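Local coordinates for protein putative citrate lyase, alfa subunit (Streptococcus mutans, PDB 2HJ0) that is of unknown function but belongs to the CitF family of citrate lyase alpha subunits, built around two large, mixed beta-sheets with helices between the strands, at residues K29-S34 with S356-G361; G149-A154 with M194-Y199; I432-S437 with I497-G502. All coordinates share one frame; numbering follows the deposited sequence.

Contact 1: K29-S34 with S356-G361; sequences KSYKES and SPLSKG
Tyr31 reaches Leu358 with the end of its ring, and the two residues make the close contacts. The polar part is one hydrogen bond. The Tyr31 OH donates a hydrogen bond to Leu358 O at 2.8 Å. The approach is fairly straight, with a C=O...O angle of 156°, and the donor sits 24° off the plane of that carbonyl. The acceptor lies at the ring edge, near the ring plane, and is also close to Tyr31 CE2. The hydroxyl meets a backbone oxygen.

The apolar part is slight. Tyr31 CE2 touches Leu358 CB at 3.9 Å. The tyrosine side chain leaves its backbone toward the 356-361 loop. Tyr31 CG lies between its own backbone N and carbonyl carbon (chi1 69°), which sets the ring with CE2 and OH at Leu358.

Tyr31 belongs to the short strand 31-32. This strand pairs antiparallel with a strand of the second subunit, so the sheet runs on across the dimer interface. Leu358 packs on Pro40 of that subunit and on Arg153 and Thr157 of helix 148-157 in its own chain.

Hydrogen bonds inside the 356-361 loop shape the acceptor side. Ser356 OG accepts from Leu358 N at 3.2 Å, which makes an ST turn. A second ST turn follows, with Ser359 OG accepting from Gly361 N at 2.8 Å. Charge enters one residue after Ser359: Lys360 NZ forms a salt bridge with Asp226 of the second subunit.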
ATOM      1  N   LYS A  29     -11.189  20.672  -3.526  1.00 45.92           N
ATOM      2  CA  LYS A  29     -11.241  20.306  -4.942  1.00 43.25           C
ATOM      3  C   LYS A  29     -10.108  19.373  -5.363  1.00 39.47           C
ATOM      4  O   LYS A  29      -9.132  19.199  -4.641  1.00 38.62           O
ATOM      5  CB  LYS A  29     -11.221  21.558  -5.823  1.00 44.95           C
ATOM      6  CG  LYS A  29     -12.513  21.767  -6.609  1.00 46.27           C
ATOM      7  CD  LYS A  29     -12.803  20.601  -7.561  1.00 46.12           C
ATOM      8  CE  LYS A  29     -11.749  20.502  -8.668  1.00 47.13           C
ATOM      9  NZ  LYS A  29     -12.127  19.543  -9.748  1.00 46.87           N
ATOM     10  N   SER A  30     -10.250  18.787  -6.546  1.00 35.35           N
ATOM     11  CA  SER A  30      -9.265  17.860  -7.075  1.00 32.69           C
ATOM     12  C   SER A  30      -7.842  18.417  -7.075  1.00 30.57           C
ATOM     13  O   SER A  30      -7.630  19.617  -7.273  1.00 31.57           O
ATOM     14  CB  SER A  30      -9.659  17.433  -8.493  1.00 33.09           C
ATOM     15  OG  SER A  30      -9.546  18.516  -9.404  1.00 34.98           O
ATOM     16  N   TYR A  31      -6.870  17.533  -6.852  1.00 27.17           N
ATOM     17  CA  TYR A  31      -5.459  17.919  -6.828  1.00 23.47           C
ATOM     18  C   TYR A  31      -4.568  16.818  -7.400  1.00 21.77           C
ATOM     19  O   TYR A  31      -4.980  15.667  -7.501  1.00 20.73           O
ATOM     20  CB  TYR A  31      -5.027  18.224  -5.395  1.00 20.47           C
ATOM     21  CG  TYR A  31      -4.985  17.015  -4.493  1.00 19.08           C
ATOM     22  CD1 TYR A  31      -3.882  16.171  -4.476  1.00 18.01           C
ATOM     23  CD2 TYR A  31      -6.061  16.706  -3.671  1.00 18.47           C
ATOM     24  CE1 TYR A  31      -3.852  15.046  -3.660  1.00 18.79           C
ATOM     25  CE2 TYR A  31      -6.044  15.589  -2.852  1.00 18.46           C
ATOM     26  CZ  TYR A  31      -4.939  14.758  -2.847  1.00 18.50           C
ATOM     27  OH  TYR A  31      -4.927  13.651  -2.030  1.00 16.61           O
ATOM     28  N   LYS A  32      -3.348  17.187  -7.770  1.00 20.21           N
ATOM     29  CA  LYS A  32      -2.386  16.239  -8.307  1.00 20.22           C
ATOM     30  C   LYS A  32      -1.559  15.706  -7.149  1.00 20.44           C
ATOM     31  O   LYS A  32      -0.780  16.442  -6.535  1.00 20.40           O
ATOM     32  CB  LYS A  32      -1.465  16.922  -9.311  1.00 21.16           C
ATOM     33  CG  LYS A  32      -1.771  16.606 -10.753  1.00 24.31           C
ATOM     34  CD  LYS A  32      -1.013  15.376 -11.238  1.00 26.32           C
ATOM     35  CE  LYS A  32       0.489  15.634 -11.326  1.00 26.04           C
ATOM     36  NZ  LYS A  32       1.138  15.862  -9.995  1.00 27.84           N
ATOM     37  N   GLU A  33      -1.746  14.430  -6.839  1.00 19.95           N
ATOM     38  CA  GLU A  33      -1.015  13.800  -5.756  1.00 19.30           C
ATOM     39  C   GLU A  33       0.478  13.950  -5.987  1.00 18.83           C
ATOM     40  O   GLU A  33       0.949  14.059  -7.123  1.00 19.90           O
ATOM     41  CB  GLU A  33      -1.382  12.319  -5.669  1.00 20.90           C
ATOM     42  CG  GLU A  33      -0.628  11.545  -4.596  1.00 24.13           C
ATOM     43  CD  GLU A  33      -0.984  10.070  -4.586  1.00 25.30           C
ATOM     44  OE1 GLU A  33      -0.909   9.424  -5.656  1.00 26.91           O
ATOM     45  OE2 GLU A  33      -1.335   9.554  -3.508  1.00 25.73           O
ATOM     46  N   SER A  34       1.225  13.968  -4.896  1.00 17.64           N
ATOM     47  CA  SER A  34       2.672  14.093  -4.956  1.00 16.65           C
ATOM     48  C   SER A  34       3.297  12.844  -5.594  1.00 16.22           C
ATOM     49  O   SER A  34       2.807  11.738  -5.402  1.00 15.57           O
ATOM     50  CB  SER A  34       3.195  14.289  -3.529  1.00 15.04           C
ATOM     51  OG  SER A  34       4.603  14.160  -3.445  1.00 17.67           O
ATOM     52  N   SER A 356      -6.898  12.068   6.990  1.00 12.01           N
ATOM     53  CA  SER A 356      -6.643  13.089   5.993  1.00 12.79           C
ATOM     54  C   SER A 356      -7.896  13.715   5.445  1.00 13.47           C
ATOM     55  O   SER A 356      -8.798  13.032   4.980  1.00 15.43           O
ATOM     56  CB  SER A 356      -5.843  12.536   4.827  1.00 14.27           C
ATOM     57  OG  SER A 356      -5.826  13.467   3.764  1.00 14.21           O
ATOM     58  N   PRO A 357      -7.960  15.046   5.479  1.00 13.67           N
ATOM     59  CA  PRO A 357      -9.127  15.764   4.969  1.00 12.54           C
ATOM     60  C   PRO A 357      -9.187  15.761   3.433  1.00 12.55           C
ATOM     61  O   PRO A 357     -10.243  15.975   2.858  1.00 13.73           O
ATOM     62  CB  PRO A 357      -8.951  17.159   5.558  1.00 12.34           C
ATOM     63  CG  PRO A 357      -7.462  17.323   5.566  1.00 13.32           C
ATOM     64  CD  PRO A 357      -6.964  15.973   6.052  1.00 13.46           C
ATOM     65  N   LEU A 358      -8.062  15.499   2.777  1.00 12.85           N
ATOM     66  CA  LEU A 358      -8.023  15.471   1.323  1.00 13.68           C
ATOM     67  C   LEU A 358      -7.678  14.112   0.775  1.00 14.53           C
ATOM     68  O   LEU A 358      -6.616  13.923   0.187  1.00 17.43           O
ATOM     69  CB  LEU A 358      -7.005  16.466   0.789  1.00 14.51           C
ATOM     70  CG  LEU A 358      -7.463  17.911   0.731  1.00 14.54           C
ATOM     71  CD1 LEU A 358      -6.399  18.740   0.034  1.00 15.53           C
ATOM     72  CD2 LEU A 358      -8.781  17.987  -0.016  1.00 13.85           C
ATOM     73  N   SER A 359      -8.581  13.163   0.943  1.00 14.36           N
ATOM     74  CA  SER A 359      -8.336  11.811   0.466  1.00 12.79           C
ATOM     75  C   SER A 359      -9.605  11.305  -0.181  1.00 11.90           C
ATOM     76  O   SER A 359     -10.579  12.034  -0.322  1.00 12.63           O
ATOM     77  CB  SER A 359      -8.020  10.905   1.643  1.00 13.11           C
ATOM     78  OG  SER A 359      -9.199  10.710   2.408  1.00 12.31           O
ATOM     79  N   LYS A 360      -9.593  10.040  -0.557  1.00 10.72           N
ATOM     80  CA  LYS A 360     -10.766   9.460  -1.144  1.00  9.89           C
ATOM     81  C   LYS A 360     -11.616   8.942  -0.017  1.00 10.04           C
ATOM     82  O   LYS A 360     -12.676   8.363  -0.247  1.00 12.44           O
ATOM     83  CB  LYS A 360     -10.401   8.335  -2.098  1.00  8.35           C
ATOM     84  CG  LYS A 360      -9.633   8.854  -3.286  1.00  7.42           C
ATOM     85  CD  LYS A 360      -9.561   7.828  -4.374  1.00  6.86           C
ATOM     86  CE  LYS A 360      -8.828   8.384  -5.559  1.00  5.24           C
ATOM     87  NZ  LYS A 360      -8.826   7.404  -6.655  1.00  4.42           N
ATOM     88  N   GLY A 361     -11.160   9.162   1.213  1.00  9.11           N
ATOM     89  CA  GLY A 361     -11.923   8.702   2.365  1.00 10.15           C
ATOM     90  C   GLY A 361     -11.087   8.230   3.538  1.00  9.64           C
ATOM     91  O   GLY A 361     -10.223   7.373   3.386  1.00  8.92           O
TER

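Contact 2: G149-A154 with M194-Y199; sequences GGRARA and MIDAKY
Arg151 and Asp196 meet through two simple choices of torsion. Arg151 CG stands anti to the backbone N (chi1 177°), and the chain stays extended as far as NE. This carries the guanidinium across the gap between the helices. Asp196 CG turns beside its own backbone N, and the two side chains approach at about a right angle.

The groups join end-on. Arg151 NH1 binds Asp196 OD1 at 2.8 Å, and Arg151 NH2 binds Asp196 OD2 at 3.1 Å. Both oxygens are met on their syn side. The guanidinium and carboxylate planes are only 8° apart, so the salt bridge is nearly flat. A weak third bond from Arg151 NH2 to Asp196 OD1 runs across it. The pair is buried and has further partners: Asp196 OD2 is hydrogen-bonded to Ser68 OG, and Arg151 NH2 to Ala98 O. These bonds probably hold both groups in place.

Ile195 packs beside the salt bridge. Its extended CG1 branch brings CD1 to Ala152 CB at 3.5 Å. Its CG2 branch lies at the guanidinium edge, in plane, with Ile195 CG2 3.9 Å from Arg151 NH1. One isoleucine therefore serves two residues of the facing helix.

The short helical segments run almost parallel, 8° apart, with axes 10.9 Å from each other. Helix 148-157 leads from strand 143-145 back across the sheet to strand 164-169. In the chain, helix 191-199 comes after strand 164-169 and just before strand 202-207, which are neighbours in the sheet. Neighbouring, nearly parallel connecting helices of this sort are consistent with the Rossmann-like alpha/beta fold of the family's clan.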
ATOM      1  N   GLY A 149      -3.588  14.418  10.376  1.00  1.65           N
ATOM      2  CA  GLY A 149      -4.190  14.483   9.062  1.00  3.87           C
ATOM      3  C   GLY A 149      -3.544  15.578   8.218  1.00  6.06           C
ATOM      4  O   GLY A 149      -3.285  15.396   7.025  1.00  4.16           O
ATOM      5  N   GLY A 150      -3.276  16.729   8.839  1.00  6.94           N
ATOM      6  CA  GLY A 150      -2.650  17.827   8.118  1.00  7.40           C
ATOM      7  C   GLY A 150      -1.308  17.447   7.516  1.00  7.98           C
ATOM      8  O   GLY A 150      -0.975  17.838   6.394  1.00  7.36           O
ATOM      9  N   ARG A 151      -0.525  16.688   8.276  1.00  8.56           N
ATOM     10  CA  ARG A 151       0.780  16.249   7.811  1.00  9.29           C
ATOM     11  C   ARG A 151       0.589  15.321   6.619  1.00 10.88           C
ATOM     12  O   ARG A 151       1.288  15.419   5.604  1.00 10.17           O
ATOM     13  CB  ARG A 151       1.514  15.511   8.928  1.00  8.43           C
ATOM     14  CG  ARG A 151       2.870  14.956   8.516  1.00  6.68           C
ATOM     15  CD  ARG A 151       3.524  14.247   9.675  1.00  4.98           C
ATOM     16  NE  ARG A 151       4.933  13.997   9.428  1.00  3.77           N
ATOM     17  CZ  ARG A 151       5.398  13.011   8.675  1.00  5.46           C
ATOM     18  NH1 ARG A 151       4.562  12.160   8.088  1.00  5.76           N
ATOM     19  NH2 ARG A 151       6.707  12.880   8.508  1.00  5.31           N
ATOM     20  N   ALA A 152      -0.363  14.406   6.749  1.00 11.70           N
ATOM     21  CA  ALA A 152      -0.637  13.489   5.665  1.00 12.21           C
ATOM     22  C   ALA A 152      -1.140  14.303   4.467  1.00 11.69           C
ATOM     23  O   ALA A 152      -0.729  14.050   3.343  1.00 12.92           O
ATOM     24  CB  ALA A 152      -1.672  12.451   6.102  1.00 11.36           C
ATOM     25  N   ARG A 153      -2.010  15.284   4.705  1.00 10.95           N
ATOM     26  CA  ARG A 153      -2.521  16.107   3.615  1.00 10.64           C
ATOM     27  C   ARG A 153      -1.376  16.840   2.920  1.00  9.95           C
ATOM     28  O   ARG A 153      -1.250  16.781   1.698  1.00  7.53           O
ATOM     29  CB  ARG A 153      -3.527  17.137   4.116  1.00 12.55           C
ATOM     30  CG  ARG A 153      -4.121  17.995   2.992  1.00 16.10           C
ATOM     31  CD  ARG A 153      -4.176  19.476   3.374  1.00 18.17           C
ATOM     32  NE  ARG A 153      -2.847  20.079   3.451  1.00 19.82           N
ATOM     33  CZ  ARG A 153      -2.372  20.711   4.521  1.00 19.87           C
ATOM     34  NH1 ARG A 153      -3.118  20.819   5.607  1.00 21.74           N
ATOM     35  NH2 ARG A 153      -1.156  21.240   4.507  1.00 19.08           N
ATOM     36  N   ALA A 154      -0.539  17.527   3.699  1.00  9.77           N
ATOM     37  CA  ALA A 154       0.591  18.268   3.127  1.00 10.58           C
ATOM     38  C   ALA A 154       1.504  17.399   2.272  1.00 11.22           C
ATOM     39  O   ALA A 154       1.830  17.768   1.143  1.00 14.12           O
ATOM     40  CB  ALA A 154       1.405  18.932   4.215  1.00  6.90           C
HETATM   41  N   MSE A 194       4.428   4.776   7.565  1.00 15.43           N
HETATM   42  CA  MSE A 194       3.977   4.233   6.284  1.00 17.04           C
HETATM   43  C   MSE A 194       3.730   5.280   5.218  1.00 16.04           C
HETATM   44  O   MSE A 194       3.921   5.020   4.032  1.00 15.84           O
HETATM   45  CB  MSE A 194       2.712   3.388   6.467  1.00 18.16           C
HETATM   46  CG  MSE A 194       2.985   1.993   7.003  1.00 21.09           C
HETATM   47 SE   MSE A 194       1.417   1.123   7.742  1.00 25.65          SE
HETATM   48  CE  MSE A 194       0.941  -0.025   6.257  1.00 24.71           C
ATOM     49  N   ILE A 195       3.303   6.464   5.628  1.00 15.84           N
ATOM     50  CA  ILE A 195       3.052   7.502   4.652  1.00 16.18           C
ATOM     51  C   ILE A 195       4.376   8.086   4.180  1.00 15.68           C
ATOM     52  O   ILE A 195       4.526   8.412   3.017  1.00 15.36           O
ATOM     53  CB  ILE A 195       2.162   8.587   5.236  1.00 17.20           C
ATOM     54  CG1 ILE A 195       1.996   9.711   4.227  1.00 17.40           C
ATOM     55  CG2 ILE A 195       2.747   9.106   6.522  1.00 18.29           C
ATOM     56  CD1 ILE A 195       1.040  10.762   4.700  1.00 18.90           C
ATOM     57  N   ASP A 196       5.343   8.199   5.081  1.00 15.51           N
ATOM     58  CA  ASP A 196       6.644   8.711   4.711  1.00 14.90           C
ATOM     59  C   ASP A 196       7.261   7.860   3.630  1.00 14.01           C
ATOM     60  O   ASP A 196       7.681   8.363   2.603  1.00 14.89           O
ATOM     61  CB  ASP A 196       7.583   8.701   5.906  1.00 17.56           C
ATOM     62  CG  ASP A 196       7.277   9.797   6.891  1.00 20.03           C
ATOM     63  OD1 ASP A 196       6.096   9.941   7.265  1.00 21.01           O
ATOM     64  OD2 ASP A 196       8.217  10.515   7.291  1.00 21.02           O
ATOM     65  N   ALA A 197       7.321   6.559   3.858  1.00 13.81           N
ATOM     66  CA  ALA A 197       7.944   5.668   2.894  1.00 13.88           C
ATOM     67  C   ALA A 197       7.218   5.625   1.575  1.00 13.64           C
ATOM     68  O   ALA A 197       7.753   5.146   0.580  1.00 15.01           O
ATOM     69  CB  ALA A 197       8.039   4.271   3.471  1.00 15.06           C
ATOM     70  N   LYS A 198       5.996   6.125   1.566  1.00 13.33           N
ATOM     71  CA  LYS A 198       5.193   6.115   0.358  1.00 14.42           C
ATOM     72  C   LYS A 198       5.394   7.363  -0.507  1.00 14.36           C
ATOM     73  O   LYS A 198       5.324   7.292  -1.728  1.00 14.37           O
ATOM     74  CB  LYS A 198       3.733   5.958   0.767  1.00 14.91           C
ATOM     75  CG  LYS A 198       2.724   5.919  -0.348  1.00 19.05           C
ATOM     76  CD  LYS A 198       1.343   5.543   0.219  1.00 23.47           C
ATOM     77  CE  LYS A 198       1.399   4.188   0.976  1.00 25.46           C
ATOM     78  NZ  LYS A 198       0.109   3.747   1.608  1.00 25.41           N
ATOM     79  N   TYR A 199       5.675   8.497   0.120  1.00 13.82           N
ATOM     80  CA  TYR A 199       5.859   9.725  -0.631  1.00 14.75           C
ATOM     81  C   TYR A 199       7.273  10.299  -0.673  1.00 14.23           C
ATOM     82  O   TYR A 199       7.566  11.162  -1.492  1.00 14.72           O
ATOM     83  CB  TYR A 199       4.906  10.778  -0.093  1.00 14.91           C
ATOM     84  CG  TYR A 199       3.476  10.456  -0.375  1.00 15.43           C
ATOM     85  CD1 TYR A 199       2.931  10.656  -1.648  1.00 17.59           C
ATOM     86  CD2 TYR A 199       2.661   9.931   0.622  1.00 16.32           C
ATOM     87  CE1 TYR A 199       1.592  10.336  -1.916  1.00 19.56           C
ATOM     88  CE2 TYR A 199       1.333   9.606   0.375  1.00 18.03           C
ATOM     89  CZ  TYR A 199       0.800   9.808  -0.893  1.00 19.22           C
ATOM     90  OH  TYR A 199      -0.515   9.486  -1.138  1.00 19.22           O
TER

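Contact 3: I432-S437 with I497-G502; sequences ITPGTS and IEYRDG
Pro434 and Tyr499 come at each other from opposite directions. Pro434 CD meets the ring obliquely in an apolar touch, 3.5 Å from Tyr499 CE1. Pro434 CG is in van der Waals contact with the hydroxyl end, 3.8 Å from Tyr499 OH. No hydrogen bond crosses the contact.

The conformation of Tyr499 explains its reach. Its CG stands anti to the backbone N (chi1 -171°), and this directs the ring out of the turn to Pro434. Ile432 O comes to the ring edge, near its plane, 4.3 Å from Tyr499 CD1. At the far end, Ser437 OG is 4.0 Å from Tyr499 OH, too far to bond. Within the same segment, Arg500 CG lies over one face of the ring, 3.5 Å above the plane and offset toward the rim. Asp501 CG lies at the edge, in plane.

The Arg500 side chain continues past the ring. Its CG sits between the backbone N and the carbonyl carbon (chi1 65°). Its NE then forms a salt bridge with Asp402 in helix 400-406. Thr433 points away from Tyr499, and its OG1 is hydrogen-bonded to His400 ND1.

On the other side of the contact, Ile432 and Thr433 sit opposite the single residue Val383, a classic beta bulge. Residues Tyr499 to Gly502 form a type I beta turn, closed by Gly502 N to Tyr499 O at 2.7 Å. This turn leads from strand 493-498 into antiparallel strand 504-511, as in a beta hairpin, and its tyrosine packs against the loop before strand 440-442 of the other large sheet.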
ATOM      1  N   ILE A 432      -6.275  25.015  18.666  1.00 14.01           N
ATOM      2  CA  ILE A 432      -5.948  23.873  17.822  1.00 12.56           C
ATOM      3  C   ILE A 432      -7.222  23.322  17.189  1.00 11.48           C
ATOM      4  O   ILE A 432      -7.230  22.987  16.006  1.00 12.00           O
ATOM      5  CB  ILE A 432      -5.208  22.750  18.597  1.00 12.75           C
ATOM      6  CG1 ILE A 432      -3.736  23.124  18.782  1.00 13.96           C
ATOM      7  CG2 ILE A 432      -5.242  21.450  17.804  1.00 11.54           C
ATOM      8  CD1 ILE A 432      -3.526  24.431  19.477  1.00 17.57           C
ATOM      9  N   THR A 433      -8.298  23.246  17.965  1.00  8.60           N
ATOM     10  CA  THR A 433      -9.568  22.741  17.452  1.00  6.45           C
ATOM     11  C   THR A 433     -10.683  23.764  17.647  1.00  6.49           C
ATOM     12  O   THR A 433     -11.006  24.155  18.767  1.00  5.83           O
ATOM     13  CB  THR A 433      -9.992  21.438  18.162  1.00  5.86           C
ATOM     14  OG1 THR A 433      -8.970  20.449  18.003  1.00  7.42           O
ATOM     15  CG2 THR A 433     -11.310  20.917  17.585  1.00  2.76           C
ATOM     16  N   PRO A 434     -11.298  24.206  16.551  1.00  5.97           N
ATOM     17  CA  PRO A 434     -12.388  25.190  16.596  1.00  8.24           C
ATOM     18  C   PRO A 434     -13.642  24.668  17.297  1.00  9.36           C
ATOM     19  O   PRO A 434     -13.991  23.491  17.173  1.00  9.86           O
ATOM     20  CB  PRO A 434     -12.642  25.498  15.121  1.00  8.00           C
ATOM     21  CG  PRO A 434     -12.333  24.183  14.458  1.00  8.47           C
ATOM     22  CD  PRO A 434     -11.066  23.724  15.180  1.00  6.15           C
ATOM     23  N   GLY A 435     -14.310  25.557  18.029  1.00  8.72           N
ATOM     24  CA  GLY A 435     -15.504  25.183  18.759  1.00  9.41           C
ATOM     25  C   GLY A 435     -16.552  24.554  17.875  1.00 10.19           C
ATOM     26  O   GLY A 435     -17.320  23.679  18.295  1.00 10.79           O
ATOM     27  N   THR A 436     -16.591  25.006  16.635  1.00  9.49           N
ATOM     28  CA  THR A 436     -17.544  24.460  15.682  1.00 10.11           C
ATOM     29  C   THR A 436     -17.394  22.945  15.486  1.00 10.19           C
ATOM     30  O   THR A 436     -18.236  22.330  14.844  1.00  8.60           O
ATOM     31  CB  THR A 436     -17.381  25.130  14.346  1.00  8.31           C
ATOM     32  OG1 THR A 436     -15.996  25.138  14.003  1.00 10.30           O
ATOM     33  CG2 THR A 436     -17.896  26.544  14.407  1.00  7.74           C
ATOM     34  N   SER A 437     -16.325  22.364  16.038  1.00 10.36           N
ATOM     35  CA  SER A 437     -16.065  20.926  15.943  1.00 12.78           C
ATOM     36  C   SER A 437     -16.337  20.231  17.274  1.00 14.41           C
ATOM     37  O   SER A 437     -16.350  19.003  17.359  1.00 14.89           O
ATOM     38  CB  SER A 437     -14.604  20.650  15.544  1.00 11.67           C
ATOM     39  OG  SER A 437     -14.387  20.805  14.160  1.00 11.59           O
ATOM     40  N   ILE A 497       0.287  27.567  13.626  1.00 12.52           N
ATOM     41  CA  ILE A 497      -0.556  26.378  13.748  1.00 11.69           C
ATOM     42  C   ILE A 497      -1.380  26.287  12.471  1.00  9.99           C
ATOM     43  O   ILE A 497      -2.235  27.133  12.207  1.00  7.30           O
ATOM     44  CB  ILE A 497      -1.514  26.435  14.992  1.00 12.55           C
ATOM     45  CG1 ILE A 497      -0.745  26.091  16.279  1.00 13.13           C
ATOM     46  CG2 ILE A 497      -2.626  25.413  14.848  1.00 11.70           C
ATOM     47  CD1 ILE A 497       0.405  27.024  16.591  1.00 14.73           C
ATOM     48  N   GLU A 498      -1.090  25.268  11.667  1.00  9.63           N
ATOM     49  CA  GLU A 498      -1.811  25.049  10.426  1.00  9.78           C
ATOM     50  C   GLU A 498      -2.967  24.085  10.680  1.00 10.13           C
ATOM     51  O   GLU A 498      -2.764  22.996  11.199  1.00 10.54           O
ATOM     52  CB  GLU A 498      -0.896  24.452   9.352  1.00  9.98           C
ATOM     53  CG  GLU A 498      -1.665  24.063   8.088  1.00 13.86           C
ATOM     54  CD  GLU A 498      -0.921  23.073   7.210  1.00 15.90           C
ATOM     55  OE1 GLU A 498      -0.078  23.497   6.391  1.00 18.56           O
ATOM     56  OE2 GLU A 498      -1.177  21.857   7.347  1.00 17.66           O
ATOM     57  N   TYR A 499      -4.177  24.502  10.327  1.00 10.61           N
ATOM     58  CA  TYR A 499      -5.367  23.672  10.484  1.00 11.10           C
ATOM     59  C   TYR A 499      -5.294  22.511   9.496  1.00 12.53           C
ATOM     60  O   TYR A 499      -4.618  22.600   8.462  1.00 12.55           O
ATOM     61  CB  TYR A 499      -6.625  24.485  10.186  1.00 11.17           C
ATOM     62  CG  TYR A 499      -7.917  23.780  10.531  1.00 10.81           C
ATOM     63  CD1 TYR A 499      -8.205  23.437  11.848  1.00  9.52           C
ATOM     64  CD2 TYR A 499      -8.864  23.470   9.545  1.00 11.46           C
ATOM     65  CE1 TYR A 499      -9.392  22.807  12.189  1.00 10.00           C
ATOM     66  CE2 TYR A 499     -10.065  22.837   9.881  1.00 11.85           C
ATOM     67  CZ  TYR A 499     -10.313  22.510  11.211  1.00 11.94           C
ATOM     68  OH  TYR A 499     -11.479  21.881  11.574  1.00 16.08           O
ATOM     69  N   ARG A 500      -6.013  21.436   9.796  1.00 12.32           N
ATOM     70  CA  ARG A 500      -6.010  20.263   8.934  1.00 14.78           C
ATOM     71  C   ARG A 500      -6.182  20.571   7.441  1.00 15.04           C
ATOM     72  O   ARG A 500      -5.612  19.876   6.596  1.00 15.73           O
ATOM     73  CB  ARG A 500      -7.092  19.265   9.389  1.00 15.76           C
ATOM     74  CG  ARG A 500      -8.526  19.763   9.257  1.00 18.51           C
ATOM     75  CD  ARG A 500      -9.533  18.674   9.627  1.00 21.59           C
ATOM     76  NE  ARG A 500      -9.047  17.355   9.178  1.00 23.58           N
ATOM     77  CZ  ARG A 500      -9.824  16.324   8.854  1.00 21.48           C
ATOM     78  NH1 ARG A 500     -11.152  16.436   8.924  1.00 20.66           N
ATOM     79  NH2 ARG A 500      -9.264  15.194   8.448  1.00 19.31           N
ATOM     80  N   ASP A 501      -6.954  21.605   7.111  1.00 14.92           N
ATOM     81  CA  ASP A 501      -7.186  21.945   5.707  1.00 15.62           C
ATOM     82  C   ASP A 501      -6.043  22.710   5.045  1.00 15.77           C
ATOM     83  O   ASP A 501      -6.076  22.964   3.841  1.00 16.42           O
ATOM     84  CB  ASP A 501      -8.499  22.720   5.549  1.00 15.20           C
ATOM     85  CG  ASP A 501      -8.480  24.046   6.258  1.00 17.52           C
ATOM     86  OD1 ASP A 501      -7.447  24.367   6.896  1.00 16.94           O
ATOM     87  OD2 ASP A 501      -9.505  24.773   6.180  1.00 17.27           O
ATOM     88  N   GLY A 502      -5.029  23.073   5.826  1.00 16.28           N
ATOM     89  CA  GLY A 502      -3.885  23.774   5.263  1.00 16.56           C
ATOM     90  C   GLY A 502      -3.774  25.270   5.497  1.00 16.24           C
ATOM     91  O   GLY A 502      -2.766  25.882   5.146  1.00 17.17           O
TER

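In the fold
From the N terminus, the chain enters contact 1 at 29-34. That contact closes a long loop, with 321 residues between its segments, at 356-361. Contact 2 is nested inside this loop and closes a short one between two helices. Contact 3 follows in series and closes a loop of 59 intervening residues between the two large sheets. The three also touch directly. Glu33 of contact 1 is hydrogen-bonded to Tyr199 of contact 2. Arg153 of contact 2 forms a salt bridge with Glu498 of contact 3, and Pro357 of contact 1 packs on Arg500. Contact 1 adjoins the second subunit; contact 3 is not touched by it.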